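Local coordinates for protein beta-galactosidase (Bacillus circulans subsp. alkalophilus, PDB 3TTY) that hydrolyses terminal beta-D-galactosyl residues of beta-galactosides, binding galactose in a TIM-barrel active site, at residues M1-F6 / Q141-H146; D38-N43 / I74-A79; W145-E150 / I247-N252; C232-R237 / A266-V271. One frame throughout, in Å; residues are numbered along the deposited sequence.

Interaction 1: M1-F6 / Q141-H146; sequences MINEKF and QIVMWH
The amide nitrogen ND2 of N3 gives the shortest polar bond of the contact, 2.8 Å to the backbone O of V143. The acceptor lies in the amide plane of N3, but the N-H meets the carbonyl well to one side, at a C=O...donor angle of 110°. The other end of the same amide is used within its own segment: OD1 accepts from the backbone N of K5 at 3.2 Å, an Asx turn that overlaps the type I turn N3-F6 and fixes the rotation of the amide, leaving ND2 aimed at the strand. V143 also takes apolar contacts: its CG1 meets CD of K5 at 3.9 Å and CD2 of the F6 ring at 4.2 Å. The K5 chain, bent at chi3 (71°), runs on past this methyl to place NZ on the backbone O of P140; a water bound firmly to the O of I142 is only weakly held by NZ. At the other end of the contact CG2 of I2 meets CE of M144, whose chain is bent at chi2 and chi3. The N-terminal segment thus packs on the start of one TIM-barrel strand, 142-146, next to strand 10-14, whose W10 touches I2, N3, V143 and M144.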
# COMPACT_ATOMS: atom_id res chain seq x y z
N MET A 1 -21.67 -28.02 -33.95
CA MET A 1 -20.23 -28.07 -33.70
C MET A 1 -19.57 -26.71 -33.94
O MET A 1 -20.01 -25.94 -34.82
CB MET A 1 -19.55 -29.13 -34.58
CG MET A 1 -19.77 -30.56 -34.11
SD MET A 1 -19.05 -31.79 -35.22
CE MET A 1 -17.62 -30.91 -35.79
N ILE A 2 -18.54 -26.40 -33.16
CA ILE A 2 -17.87 -25.13 -33.31
C ILE A 2 -17.43 -24.98 -34.77
O ILE A 2 -17.56 -23.92 -35.37
CB ILE A 2 -16.67 -25.02 -32.37
CG1 ILE A 2 -17.15 -24.98 -30.92
CG2 ILE A 2 -15.86 -23.79 -32.68
CD1 ILE A 2 -16.04 -25.20 -29.92
N ASN A 3 -16.94 -26.07 -35.33
CA ASN A 3 -16.64 -26.12 -36.75
C ASN A 3 -16.74 -27.55 -37.27
O ASN A 3 -16.00 -28.44 -36.85
CB ASN A 3 -15.25 -25.55 -37.03
CG ASN A 3 -15.07 -25.17 -38.48
OD1 ASN A 3 -15.47 -25.91 -39.38
ND2 ASN A 3 -14.48 -24.01 -38.72
N GLU A 4 -17.66 -27.76 -38.20
CA GLU A 4 -17.97 -29.10 -38.69
C GLU A 4 -16.77 -29.83 -39.31
O GLU A 4 -16.77 -31.05 -39.42
CB GLU A 4 -19.12 -29.05 -39.71
CG GLU A 4 -20.44 -28.53 -39.14
CD GLU A 4 -21.03 -29.44 -38.07
OE1 GLU A 4 -20.91 -30.69 -38.20
OE2 GLU A 4 -21.63 -28.91 -37.09
N LYS A 5 -15.75 -29.09 -39.72
CA LYS A 5 -14.66 -29.75 -40.41
C LYS A 5 -13.65 -30.37 -39.44
O LYS A 5 -12.66 -30.98 -39.85
CB LYS A 5 -14.00 -28.82 -41.43
CG LYS A 5 -13.41 -27.55 -40.85
CD LYS A 5 -12.54 -26.81 -41.88
CE LYS A 5 -13.36 -26.19 -42.98
NZ LYS A 5 -12.50 -25.50 -43.96
N PHE A 6 -13.93 -30.25 -38.15
CA PHE A 6 -12.98 -30.58 -37.09
C PHE A 6 -13.82 -31.15 -35.96
O PHE A 6 -14.03 -30.47 -34.95
CB PHE A 6 -12.25 -29.29 -36.67
CG PHE A 6 -11.06 -29.49 -35.76
CD1 PHE A 6 -10.71 -30.74 -35.29
CD2 PHE A 6 -10.31 -28.39 -35.37
CE1 PHE A 6 -9.60 -30.90 -34.44
CE2 PHE A 6 -9.20 -28.53 -34.52
CZ PHE A 6 -8.85 -29.78 -34.06
N GLN A 141 -7.56 -24.98 -43.79
CA GLN A 141 -7.20 -25.39 -42.43
C GLN A 141 -7.72 -24.44 -41.35
O GLN A 141 -7.85 -24.83 -40.18
CB GLN A 141 -5.69 -25.54 -42.29
CG GLN A 141 -5.11 -26.72 -43.01
CD GLN A 141 -5.75 -28.02 -42.57
OE1 GLN A 141 -6.59 -28.57 -43.27
NE2 GLN A 141 -5.37 -28.50 -41.39
N ILE A 142 -8.00 -23.20 -41.73
CA ILE A 142 -8.44 -22.19 -40.77
C ILE A 142 -9.86 -22.46 -40.28
O ILE A 142 -10.81 -22.37 -41.04
CB ILE A 142 -8.38 -20.79 -41.38
CG1 ILE A 142 -6.97 -20.50 -41.89
CG2 ILE A 142 -8.82 -19.76 -40.35
CD1 ILE A 142 -6.83 -19.15 -42.57
N VAL A 143 -9.99 -22.78 -39.00
CA VAL A 143 -11.26 -23.20 -38.45
C VAL A 143 -11.87 -22.14 -37.55
O VAL A 143 -13.01 -22.28 -37.09
CB VAL A 143 -11.09 -24.50 -37.64
CG1 VAL A 143 -10.86 -25.71 -38.56
CG2 VAL A 143 -9.93 -24.35 -36.65
N MET A 144 -11.10 -21.10 -37.26
CA MET A 144 -11.50 -20.09 -36.28
C MET A 144 -10.62 -18.85 -36.40
O MET A 144 -9.42 -18.96 -36.60
CB MET A 144 -11.40 -20.68 -34.87
CG MET A 144 -11.83 -19.76 -33.74
SD MET A 144 -13.61 -19.38 -33.68
CE MET A 144 -14.33 -21.01 -33.61
N TRP A 145 -11.24 -17.67 -36.30
CA TRP A 145 -10.50 -16.41 -36.20
C TRP A 145 -10.40 -16.00 -34.73
O TRP A 145 -11.38 -16.06 -33.99
CB TRP A 145 -11.16 -15.27 -36.99
CG TRP A 145 -10.99 -15.34 -38.48
CD1 TRP A 145 -11.94 -15.73 -39.38
CD2 TRP A 145 -9.82 -15.02 -39.25
NE1 TRP A 145 -11.43 -15.67 -40.66
CE2 TRP A 145 -10.14 -15.24 -40.60
CE3 TRP A 145 -8.54 -14.57 -38.92
CZ2 TRP A 145 -9.22 -15.02 -41.63
CZ3 TRP A 145 -7.63 -14.36 -39.94
CH2 TRP A 145 -7.97 -14.59 -41.27
N HIS A 146 -9.21 -15.56 -34.34
CA HIS A 146 -8.91 -15.17 -32.97
C HIS A 146 -8.57 -13.67 -33.01
O HIS A 146 -7.41 -13.27 -33.21
CB HIS A 146 -7.75 -16.05 -32.47
CG HIS A 146 -7.20 -15.72 -31.12
ND1 HIS A 146 -6.88 -14.43 -30.73
CD2 HIS A 146 -6.84 -16.52 -30.09
CE1 HIS A 146 -6.37 -14.46 -29.51
NE2 HIS A 146 -6.33 -15.71 -29.10
O HOH W 1 -11.08 -22.34 -43.87

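Interaction 2: D38-N43 / I74-A79; sequences DVATVN and IYLCLA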
# COMPACT_ATOMS: atom_id res chain seq x y z
N ASP A 38 -3.76 -31.19 -32.35
CA ASP A 38 -4.29 -31.01 -33.69
C ASP A 38 -4.80 -29.59 -34.01
O ASP A 38 -5.39 -29.35 -35.08
CB ASP A 38 -5.36 -32.08 -34.00
CG ASP A 38 -6.43 -32.18 -32.91
OD1 ASP A 38 -6.54 -31.26 -32.07
OD2 ASP A 38 -7.17 -33.19 -32.90
N VAL A 39 -4.59 -28.66 -33.08
CA VAL A 39 -4.92 -27.26 -33.35
C VAL A 39 -3.82 -26.30 -32.88
O VAL A 39 -3.25 -26.47 -31.81
CB VAL A 39 -6.29 -26.87 -32.76
CG1 VAL A 39 -6.26 -26.89 -31.24
CG2 VAL A 39 -6.72 -25.51 -33.28
N ALA A 40 -3.52 -25.31 -33.70
CA ALA A 40 -2.53 -24.31 -33.35
C ALA A 40 -3.16 -22.93 -33.45
O ALA A 40 -3.86 -22.63 -34.43
CB ALA A 40 -1.29 -24.42 -34.27
N THR A 41 -2.93 -22.10 -32.44
CA THR A 41 -3.39 -20.72 -32.43
C THR A 41 -2.17 -19.86 -32.73
O THR A 41 -1.31 -19.68 -31.88
CB THR A 41 -3.95 -20.32 -31.05
OG1 THR A 41 -5.09 -21.14 -30.72
CG2 THR A 41 -4.36 -18.84 -31.01
N VAL A 42 -2.08 -19.35 -33.95
CA VAL A 42 -0.85 -18.71 -34.40
C VAL A 42 -1.06 -17.23 -34.71
O VAL A 42 -2.20 -16.77 -34.83
CB VAL A 42 -0.30 -19.41 -35.65
CG1 VAL A 42 -0.16 -20.91 -35.38
CG2 VAL A 42 -1.22 -19.15 -36.82
N ASN A 43 0.05 -16.51 -34.82
CA ASN A 43 0.04 -15.09 -35.18
C ASN A 43 -0.65 -14.16 -34.18
O ASN A 43 -1.22 -13.13 -34.58
CB ASN A 43 -0.60 -14.90 -36.56
CG ASN A 43 -0.28 -13.55 -37.16
OD1 ASN A 43 0.88 -13.12 -37.22
ND2 ASN A 43 -1.33 -12.85 -37.62
N ILE A 74 -2.73 -30.28 -39.09
CA ILE A 74 -3.09 -29.54 -37.88
C ILE A 74 -3.92 -28.33 -38.28
O ILE A 74 -3.60 -27.64 -39.25
CB ILE A 74 -1.84 -29.09 -37.11
CG1 ILE A 74 -1.13 -30.31 -36.52
CG2 ILE A 74 -2.20 -28.10 -36.02
CD1 ILE A 74 0.22 -30.00 -35.89
N TYR A 75 -5.00 -28.09 -37.54
CA TYR A 75 -5.93 -27.00 -37.84
C TYR A 75 -5.50 -25.68 -37.22
O TYR A 75 -4.79 -25.67 -36.21
CB TYR A 75 -7.34 -27.38 -37.39
CG TYR A 75 -7.94 -28.49 -38.23
CD1 TYR A 75 -8.36 -28.25 -39.54
CD2 TYR A 75 -8.09 -29.78 -37.72
CE1 TYR A 75 -8.92 -29.26 -40.31
CE2 TYR A 75 -8.64 -30.80 -38.48
CZ TYR A 75 -9.05 -30.53 -39.78
OH TYR A 75 -9.60 -31.54 -40.54
N LEU A 76 -5.97 -24.58 -37.81
CA LEU A 76 -5.49 -23.26 -37.44
C LEU A 76 -6.56 -22.37 -36.80
O LEU A 76 -7.63 -22.14 -37.37
CB LEU A 76 -4.89 -22.57 -38.66
CG LEU A 76 -3.80 -23.42 -39.31
CD1 LEU A 76 -3.43 -22.92 -40.70
CD2 LEU A 76 -2.58 -23.48 -38.42
N CYS A 77 -6.25 -21.92 -35.59
CA CYS A 77 -6.97 -20.82 -34.98
C CYS A 77 -6.12 -19.57 -35.26
O CYS A 77 -5.14 -19.31 -34.57
CB CYS A 77 -7.14 -21.06 -33.49
SG CYS A 77 -8.09 -19.78 -32.67
N LEU A 78 -6.49 -18.82 -36.30
CA LEU A 78 -5.64 -17.73 -36.78
C LEU A 78 -5.98 -16.40 -36.11
O LEU A 78 -7.10 -15.93 -36.21
CB LEU A 78 -5.71 -17.61 -38.31
CG LEU A 78 -4.83 -16.53 -38.95
CD1 LEU A 78 -3.33 -16.72 -38.61
CD2 LEU A 78 -5.02 -16.47 -40.45
N ALA A 79 -5.00 -15.82 -35.44
CA ALA A 79 -5.20 -14.54 -34.76
C ALA A 79 -4.90 -13.35 -35.70
O ALA A 79 -4.11 -13.47 -36.63
CB ALA A 79 -4.35 -14.46 -33.49
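N43 swings CG opposite its backbone N (chi1 -163°), and L78 does the same with its own CG (chi1 -178°), which brings the N43 amide to the end of strand 75-79 and sets CD1 of L78 against CB of N43 at 3.9 Å. ND2 of N43 donates to the O of A79 at 3.0 Å, tilted from the carbonyl plane, and so adds a side-chain rung where the backbone ladder stops. Along that ladder, strands 39-42 and 75-79 run parallel in register, their axes 19° apart, with bonds from Y75 N to D38 O (2.8 Å), A40 N to Y75 O, C77 N to A40 O (2.7 Å), V42 N to C77 O and A79 N to V42 O. On one face of the sheet OG1 of T41 lies 3.4 Å from CB of C77; on the other, CG2 of V42 touches CD1 of L78 at 3.7 Å. Shortening N43 to an alanine is likely to leave the A79 carbonyl without this side-chain donor. These are neighbouring staves of the TIM barrel: T41 and C77 meet H146 of strand 142-146 on the barrel's inner face, while I74 and L76 pack outward on helix 60-71.

Interaction 3: W145-E150 / I247-N252; sequences WHVSNE and IPVTTN. With GLA (alpha-D-galactopyranose), chain H.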
# COMPACT_ATOMS: atom_id res chain seq x y z
N TRP A 145 -11.24 -17.67 -36.30
CA TRP A 145 -10.50 -16.41 -36.20
C TRP A 145 -10.40 -16.00 -34.73
O TRP A 145 -11.38 -16.06 -33.99
CB TRP A 145 -11.16 -15.27 -36.99
CG TRP A 145 -10.99 -15.34 -38.48
CD1 TRP A 145 -11.94 -15.73 -39.38
CD2 TRP A 145 -9.82 -15.02 -39.25
NE1 TRP A 145 -11.43 -15.67 -40.66
CE2 TRP A 145 -10.14 -15.24 -40.60
CE3 TRP A 145 -8.54 -14.57 -38.92
CZ2 TRP A 145 -9.22 -15.02 -41.63
CZ3 TRP A 145 -7.63 -14.36 -39.94
CH2 TRP A 145 -7.97 -14.59 -41.27
N HIS A 146 -9.21 -15.56 -34.34
CA HIS A 146 -8.91 -15.17 -32.97
C HIS A 146 -8.57 -13.67 -33.01
O HIS A 146 -7.41 -13.27 -33.21
CB HIS A 146 -7.75 -16.05 -32.47
CG HIS A 146 -7.20 -15.72 -31.12
ND1 HIS A 146 -6.88 -14.43 -30.73
CD2 HIS A 146 -6.84 -16.52 -30.09
CE1 HIS A 146 -6.37 -14.46 -29.51
NE2 HIS A 146 -6.33 -15.71 -29.10
N VAL A 147 -9.60 -12.84 -32.85
CA VAL A 147 -9.46 -11.38 -32.96
C VAL A 147 -8.69 -10.80 -31.79
O VAL A 147 -9.06 -11.02 -30.62
CB VAL A 147 -10.82 -10.68 -33.03
CG1 VAL A 147 -10.64 -9.16 -32.89
CG2 VAL A 147 -11.54 -11.05 -34.32
N SER A 148 -7.61 -10.08 -32.10
CA SER A 148 -6.82 -9.43 -31.05
C SER A 148 -6.40 -10.48 -30.01
O SER A 148 -6.11 -11.62 -30.35
CB SER A 148 -7.65 -8.30 -30.41
OG SER A 148 -6.85 -7.44 -29.61
N ASN A 149 -6.35 -10.07 -28.75
CA ASN A 149 -6.07 -10.96 -27.63
C ASN A 149 -6.45 -10.26 -26.33
O ASN A 149 -6.04 -9.12 -26.09
CB ASN A 149 -4.60 -11.36 -27.59
CG ASN A 149 -4.34 -12.50 -26.62
OD1 ASN A 149 -4.81 -13.61 -26.83
ND2 ASN A 149 -3.61 -12.22 -25.55
N GLU A 150 -7.22 -10.95 -25.49
CA GLU A 150 -7.70 -10.41 -24.21
C GLU A 150 -7.90 -8.88 -24.18
O GLU A 150 -7.14 -8.15 -23.53
CB GLU A 150 -6.78 -10.85 -23.06
CG GLU A 150 -6.72 -12.35 -22.83
CD GLU A 150 -6.17 -12.73 -21.44
OE1 GLU A 150 -5.40 -11.93 -20.85
OE2 GLU A 150 -6.53 -13.82 -20.95
N ILE A 247 -16.12 -18.66 -41.89
CA ILE A 247 -15.19 -18.94 -40.80
C ILE A 247 -15.65 -18.22 -39.56
O ILE A 247 -15.81 -17.01 -39.58
CB ILE A 247 -13.75 -18.53 -41.13
CG1 ILE A 247 -13.29 -19.21 -42.43
CG2 ILE A 247 -12.83 -18.92 -39.98
CD1 ILE A 247 -11.80 -19.03 -42.76
N PRO A 248 -15.88 -18.96 -38.46
CA PRO A 248 -16.36 -18.35 -37.21
C PRO A 248 -15.32 -17.44 -36.56
O PRO A 248 -14.12 -17.60 -36.79
CB PRO A 248 -16.63 -19.57 -36.30
CG PRO A 248 -16.63 -20.75 -37.20
CD PRO A 248 -15.70 -20.41 -38.32
N VAL A 249 -15.77 -16.50 -35.75
CA VAL A 249 -14.90 -15.48 -35.19
C VAL A 249 -15.10 -15.41 -33.70
O VAL A 249 -16.25 -15.38 -33.22
CB VAL A 249 -15.22 -14.10 -35.76
CG1 VAL A 249 -14.22 -13.07 -35.22
CG2 VAL A 249 -15.21 -14.12 -37.29
N THR A 250 -14.00 -15.38 -32.95
CA THR A 250 -14.07 -15.20 -31.51
C THR A 250 -12.98 -14.25 -31.04
O THR A 250 -12.13 -13.82 -31.83
CB THR A 250 -13.93 -16.55 -30.77
OG1 THR A 250 -14.23 -16.37 -29.39
CG2 THR A 250 -12.51 -17.10 -30.90
N THR A 251 -13.03 -13.93 -29.76
CA THR A 251 -11.89 -13.31 -29.09
C THR A 251 -11.84 -13.94 -27.70
O THR A 251 -12.83 -14.51 -27.26
CB THR A 251 -11.98 -11.75 -29.05
OG1 THR A 251 -10.79 -11.23 -28.47
CG2 THR A 251 -13.21 -11.28 -28.23
N ASN A 252 -10.69 -13.91 -27.04
CA ASN A 252 -10.56 -14.69 -25.80
C ASN A 252 -10.85 -13.89 -24.53
O ASN A 252 -10.19 -12.87 -24.25
CB ASN A 252 -9.22 -15.44 -25.73
CG ASN A 252 -8.01 -14.55 -25.98
OD1 ASN A 252 -8.13 -13.46 -26.52
ND2 ASN A 252 -6.83 -15.03 -25.61
C1 GLA H . -3.39 -14.81 -21.04
C2 GLA H . -2.90 -14.40 -22.46
C3 GLA H . -1.79 -15.32 -22.99
C4 GLA H . -0.74 -15.46 -21.90
C5 GLA H . -1.41 -15.95 -20.61
C6 GLA H . -0.33 -16.16 -19.54
O1 GLA H . -4.16 -16.02 -20.98
O2 GLA H . -3.98 -14.41 -23.38
O3 GLA H . -1.15 -14.77 -24.16
O4 GLA H . -0.19 -14.17 -21.69
O5 GLA H . -2.31 -14.93 -20.14
O6 GLA H . -0.84 -16.96 -18.47
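Backbone bonds carry the first half of the contact: W145 N donates to P248 O, T250 N to W145 O and V147 N to T250 O, each at 2.9 Å, joining two parallel strands of the barrel. Side-chain polar bonds take over where the strands give way to loops. OG1 of T251 donates to the O of V147 at 2.8 Å. The amide of N252, its CG set between the backbone N and carbonyl carbon (chi1 52°), serves both ends: ND2 donates to OD1 of N149 at 2.8 Å, and OD1 accepts from the backbone N of E150 at 2.9 Å. In both bonds the donor stands above the acceptor's carbonyl plane, and the two amides are turned 49° from each other. This probably helps to orient N149, whose ND2 donates to O2 of the bound galactose at 3.1 Å and also bonds to H112. OE2 of E150 comes within 3.2 Å of the galactose O1; N252 thus bonds to two neighbouring pocket residues and probably helps to position them. Among apolar contacts, CG2 of I247 lies 3.4 Å from CD1 of the W145 indole at the other end, and midway CG2 of V147 touches CG1 of V249. W145 and V147 face helix 215-243 through L240, whereas H146 and T250 turn to M306 of strand 303-307 inside the barrel, where E307 also hydrogen-bonds to the sugar.

Interaction 4: C232-R237 / A266-V271; sequences CFKMER and AKEMDV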
# COMPACT_ATOMS: atom_id res chain seq x y z
N CYS A 232 -14.16 -2.12 -31.31
CA CYS A 232 -12.93 -2.59 -31.95
C CYS A 232 -13.09 -4.05 -32.39
O CYS A 232 -12.81 -4.38 -33.54
CB CYS A 232 -11.71 -2.41 -31.04
SG CYS A 232 -11.30 -0.67 -30.73
N PHE A 233 -13.56 -4.91 -31.50
CA PHE A 233 -13.79 -6.31 -31.87
C PHE A 233 -14.67 -6.44 -33.11
O PHE A 233 -14.31 -7.13 -34.08
CB PHE A 233 -14.43 -7.10 -30.73
CG PHE A 233 -14.91 -8.47 -31.16
CD1 PHE A 233 -14.01 -9.49 -31.38
CD2 PHE A 233 -16.26 -8.71 -31.36
CE1 PHE A 233 -14.44 -10.75 -31.79
CE2 PHE A 233 -16.71 -9.96 -31.76
CZ PHE A 233 -15.80 -10.98 -31.98
N LYS A 234 -15.84 -5.80 -33.06
CA LYS A 234 -16.82 -5.84 -34.14
C LYS A 234 -16.24 -5.32 -35.44
O LYS A 234 -16.51 -5.87 -36.51
CB LYS A 234 -18.07 -5.03 -33.78
CG LYS A 234 -18.71 -5.43 -32.45
CD LYS A 234 -20.18 -4.98 -32.34
CE LYS A 234 -20.39 -3.56 -32.86
NZ LYS A 234 -21.78 -3.08 -32.65
N MET A 235 -15.46 -4.26 -35.35
CA MET A 235 -14.82 -3.70 -36.52
C MET A 235 -13.95 -4.75 -37.23
O MET A 235 -13.98 -4.84 -38.45
CB MET A 235 -13.98 -2.47 -36.14
CG MET A 235 -13.14 -1.93 -37.28
SD MET A 235 -11.83 -0.81 -36.71
CE MET A 235 -10.63 -1.98 -36.05
N GLU A 236 -13.19 -5.53 -36.47
CA GLU A 236 -12.32 -6.55 -37.08
C GLU A 236 -13.14 -7.74 -37.56
O GLU A 236 -12.95 -8.26 -38.66
CB GLU A 236 -11.21 -7.01 -36.12
CG GLU A 236 -10.10 -5.98 -35.90
CD GLU A 236 -8.88 -6.57 -35.18
OE1 GLU A 236 -8.47 -7.71 -35.50
OE2 GLU A 236 -8.32 -5.90 -34.29
N ARG A 237 -14.07 -8.17 -36.71
CA ARG A 237 -14.97 -9.26 -37.04
C ARG A 237 -15.59 -9.00 -38.41
O ARG A 237 -15.59 -9.88 -39.26
CB ARG A 237 -16.06 -9.38 -35.97
CG ARG A 237 -17.19 -10.35 -36.29
CD ARG A 237 -18.42 -10.05 -35.45
NE ARG A 237 -19.12 -8.87 -35.95
CZ ARG A 237 -20.11 -8.25 -35.32
NH1 ARG A 237 -20.53 -8.69 -34.14
NH2 ARG A 237 -20.68 -7.19 -35.86
N ALA A 266 -20.78 -11.12 -25.83
CA ALA A 266 -21.01 -12.44 -26.41
C ALA A 266 -22.03 -12.41 -27.54
O ALA A 266 -21.99 -13.24 -28.45
CB ALA A 266 -21.43 -13.44 -25.32
N LYS A 267 -22.93 -11.43 -27.50
CA LYS A 267 -23.94 -11.30 -28.54
C LYS A 267 -23.28 -11.00 -29.88
O LYS A 267 -23.82 -11.33 -30.94
CB LYS A 267 -24.94 -10.19 -28.19
CG LYS A 267 -25.75 -10.47 -26.92
CD LYS A 267 -26.75 -9.34 -26.66
CE LYS A 267 -27.56 -9.56 -25.39
NZ LYS A 267 -28.29 -10.86 -25.41
N GLU A 268 -22.08 -10.42 -29.83
CA GLU A 268 -21.36 -10.04 -31.04
C GLU A 268 -20.38 -11.11 -31.51
O GLU A 268 -19.73 -10.96 -32.55
CB GLU A 268 -20.60 -8.72 -30.81
CG GLU A 268 -21.45 -7.61 -30.18
CD GLU A 268 -22.61 -7.14 -31.08
OE1 GLU A 268 -22.57 -7.31 -32.32
OE2 GLU A 268 -23.57 -6.57 -30.51
N MET A 269 -20.27 -12.19 -30.73
CA MET A 269 -19.29 -13.26 -30.99
C MET A 269 -19.97 -14.54 -31.48
O MET A 269 -21.03 -14.91 -30.99
CB MET A 269 -18.52 -13.58 -29.70
CG MET A 269 -17.71 -12.43 -29.15
SD MET A 269 -17.35 -12.64 -27.40
CE MET A 269 -16.01 -13.84 -27.48
N ASP A 270 -19.35 -15.24 -32.43
CA ASP A 270 -19.93 -16.47 -32.96
C ASP A 270 -19.92 -17.59 -31.93
O ASP A 270 -20.82 -18.43 -31.87
CB ASP A 270 -19.19 -16.94 -34.21
CG ASP A 270 -19.47 -16.07 -35.42
OD1 ASP A 270 -20.61 -15.56 -35.55
OD2 ASP A 270 -18.55 -15.88 -36.24
N VAL A 271 -18.88 -17.58 -31.11
CA VAL A 271 -18.70 -18.55 -30.05
C VAL A 271 -17.85 -17.88 -28.98
O VAL A 271 -17.01 -17.03 -29.28
CB VAL A 271 -17.97 -19.81 -30.56
CG1 VAL A 271 -16.52 -19.51 -30.82
CG2 VAL A 271 -18.09 -20.94 -29.56
O HOH W 2 -23.29 -6.49 -34.95
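Residues 232-237 belong to helix 215-243, an outer helix of the TIM barrel; A266-V271 is the irregular connection leading into strand 273-275, with a type I turn, A266-M269, closed by M269 N bonding to A266 O. The CA atoms come no closer than 6.9 Å, between K234 and E268, and the gap is bridged by side chains. NH1 of R237 donates to the backbone O of E268 at 2.9 Å, on a lone pair in the carbonyl plane, and to its OE1 at 3.1 Å, through the anti lone pair in a nearly straight salt bridge (168°). Both acceptors lie in the guanidinium plane, although the carboxylate is turned 39° from it; bends of R237 at chi3 and of E268 at chi2 let the groups meet. A water joins NH2 of R237 to OE1 as well. CD of K234 lies 3.3 Å from OE1 of E268, while its NZ is paired with E231. Deeper in the contact, CE2 at the F233 ring edge is 3.3 Å from the E268 carbonyl O, and CG of M269 lies 3.7 Å from CZ of F233; the M269 sulfur sits above the ring at a distance, in a Met-aromatic contact. A leucine in place of R237 would probably leave the E268 carboxylate without its salt-bridge mate. The contact thus combines a charged grip with F233 packing against M269, and the nearby positive groups would favour an ionised E268.

From the N terminus, interaction 1 lays residues 1-6 on strand 142-146 and closes a loop over the first four strands of the barrel. Interaction 2, strands 39-42 and 75-79, falls wholly within that loop, and strand 75-79 in turn borders 142-146 through the bond from H146 N to L78 O. Interaction 3 opens on the strand where interaction 1 ends, sharing W145 and H146, and carries the sheet on to strand 249-253. Interaction 4 crosses it: helix 215-243 lies between the segments of interaction 3, and 266-271 follows them, touching strand 249-253 through T250 with V271 and V249 with D270. Together they tie N-terminal loop, barrel strands and an outer helix.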